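Local coordinates for CBS domain protein (Sulfolobus tokodaii, PDB 2EF7) that is of uncharacterised function but carries a pair of CBS domains, modules that in many relatives bind adenosine-containing ligands and regulate partner proteins, at residues A[39-44]-A[108-113]. Numbering follows the deposited sequence.
Sequences IVVDGN and GNLKGI
The interface between the two CBS domains of the pair is built here from one strand of each: Ile-39 and Val-41 of strand 37-42 face Leu-110 and Ile-113 of strand 110-115. The axes of segments 39-42 and 110-113 approach to 10.2 Å and run nearly antiparallel, at 164°, a separation that fits two sheets packed through side chains rather than neighbouring strands of one sheet. Leu-110 and Ile-39 each enter two of the three apolar pairs. With CG anti to the backbone N (chi1 -177°), Leu-110 CD2 reaches across to Ile-39 CG2 at 3.7 Å and also meets Val-41 CG1. Farther along, Ile-39 and Ile-113 reach toward each other tip to tip, CD1 to CD1 at 3.6 Å. Ser-16 of the adjoining strand 16-18 also touches Ile-39, Val-41 and Leu-110. Replacing Ile-39 by alanine removes CG2 and CD1, which would probably open a gap between the sheets, costing Leu-110 CD2 one of its methyl neighbours and Ile-113 CD1 its partner. At the turn, Leu-110 N donates to Asn-44 O at 2.8 Å, with 165° at the hydrogen. Asn-109 CA lies 3.4 Å from the same Asn-44 O as a CA-H...O contact. The asparagine amide planes stand almost perpendicular and unbonded to each other; Asn-109 OD1 instead abuts Asn-44 CB. Dispersion between branched aliphatic chains thus joins the domains, while one nearly straight backbone bond ties them at the exposed end.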
loop_
_atom_site.group_PDB
_atom_site.type_symbol
_atom_site.label_atom_id
_atom_site.label_comp_id
_atom_site.label_asym_id
_atom_site.label_seq_id
_atom_site.Cartn_x
_atom_site.Cartn_y
_atom_site.Cartn_z
ATOM N N ILE A 39 2.222 -9.413 22.552
ATOM C CA ILE A 39 3.341 -8.774 23.219
ATOM C C ILE A 39 3.529 -9.500 24.539
ATOM O O ILE A 39 2.554 -9.819 25.212
ATOM C CB ILE A 39 3.026 -7.305 23.530
ATOM C CG1 ILE A 39 2.738 -6.561 22.231
ATOM C CG2 ILE A 39 4.183 -6.671 24.310
ATOM C CD1 ILE A 39 3.907 -6.584 21.247
ATOM N N VAL A 40 4.771 -9.791 24.905
ATOM C CA VAL A 40 5.013 -10.432 26.186
ATOM C C VAL A 40 5.374 -9.297 27.152
ATOM O O VAL A 40 6.229 -8.460 26.834
ATOM C CB VAL A 40 6.177 -11.426 26.128
ATOM C CG1 VAL A 40 6.339 -12.086 27.486
ATOM C CG2 VAL A 40 5.929 -12.478 25.017
ATOM N N VAL A 41 4.704 -9.243 28.301
ATOM C CA VAL A 41 4.990 -8.201 29.276
ATOM C C VAL A 41 5.460 -8.755 30.602
ATOM O O VAL A 41 5.192 -9.907 30.959
ATOM C CB VAL A 41 3.769 -7.282 29.565
ATOM C CG1 VAL A 41 3.336 -6.565 28.296
ATOM C CG2 VAL A 41 2.625 -8.080 30.153
ATOM N N ASP A 42 6.188 -7.903 31.313
ATOM C CA ASP A 42 6.728 -8.195 32.625
ATOM C C ASP A 42 6.121 -7.053 33.424
ATOM O O ASP A 42 6.591 -5.926 33.333
ATOM C CB ASP A 42 8.253 -8.069 32.597
ATOM C CG ASP A 42 8.902 -8.446 33.921
ATOM O OD1 ASP A 42 8.309 -8.176 34.985
ATOM O OD2 ASP A 42 10.020 -9.002 33.897
ATOM N N GLY A 43 5.057 -7.334 34.171
ATOM C CA GLY A 43 4.406 -6.290 34.940
ATOM C C GLY A 43 3.990 -5.102 34.078
ATOM O O GLY A 43 4.325 -3.955 34.387
ATOM N N ASN A 44 3.265 -5.381 32.996
ATOM C CA ASN A 44 2.786 -4.360 32.058
ATOM C C ASN A 44 3.846 -3.791 31.113
ATOM O O ASN A 44 3.523 -3.046 30.183
ATOM C CB ASN A 44 2.129 -3.201 32.805
ATOM C CG ASN A 44 0.993 -3.651 33.693
ATOM O OD1 ASN A 44 0.119 -4.407 33.265
ATOM N ND2 ASN A 44 0.993 -3.181 34.939
ATOM N N GLY A 108 6.324 3.399 31.403
ATOM C CA GLY A 108 6.833 2.197 30.759
ATOM C C GLY A 108 5.825 1.102 30.452
ATOM O O GLY A 108 6.199 0.062 29.911
ATOM N N ASN A 109 4.554 1.339 30.779
ATOM C CA ASN A 109 3.492 0.368 30.553
ATOM C C ASN A 109 2.986 0.332 29.121
ATOM O O ASN A 109 2.835 1.370 28.475
ATOM C CB ASN A 109 2.321 0.647 31.497
ATOM C CG ASN A 109 2.713 0.517 32.957
ATOM O OD1 ASN A 109 3.260 -0.503 33.379
ATOM N ND2 ASN A 109 2.435 1.553 33.735
ATOM N N LEU A 110 2.708 -0.877 28.642
ATOM C CA LEU A 110 2.223 -1.095 27.282
ATOM C C LEU A 110 0.908 -0.360 27.008
ATOM O O LEU A 110 -0.034 -0.447 27.801
ATOM C CB LEU A 110 2.043 -2.598 27.040
ATOM C CG LEU A 110 1.617 -3.084 25.654
ATOM C CD1 LEU A 110 2.649 -2.676 24.591
ATOM C CD2 LEU A 110 1.477 -4.601 25.704
ATOM N N LYS A 111 0.857 0.369 25.892
ATOM C CA LYS A 111 -0.339 1.124 25.500
ATOM C C LYS A 111 -0.798 0.795 24.083
ATOM O O LYS A 111 -1.968 0.963 23.752
ATOM C CB LYS A 111 -0.082 2.636 25.600
ATOM C CG LYS A 111 0.019 3.177 27.024
ATOM C CD LYS A 111 -1.341 3.158 27.701
ATOM C CE LYS A 111 -1.226 3.404 29.190
ATOM N NZ LYS A 111 -2.561 3.362 29.850
ATOM N N GLY A 112 0.127 0.347 23.240
ATOM C CA GLY A 112 -0.224 0.014 21.873
ATOM C C GLY A 112 0.962 -0.435 21.039
ATOM O O GLY A 112 2.043 -0.708 21.571
ATOM N N ILE A 113 0.748 -0.500 19.726
ATOM C CA ILE A 113 1.761 -0.906 18.756
ATOM C C ILE A 113 1.687 0.054 17.572
ATOM O O ILE A 113 0.594 0.334 17.083
ATOM C CB ILE A 113 1.487 -2.340 18.214
ATOM C CG1 ILE A 113 1.669 -3.363 19.327
ATOM C CG2 ILE A 113 2.412 -2.650 17.042
ATOM C CD1 ILE A 113 3.054 -3.366 19.917
#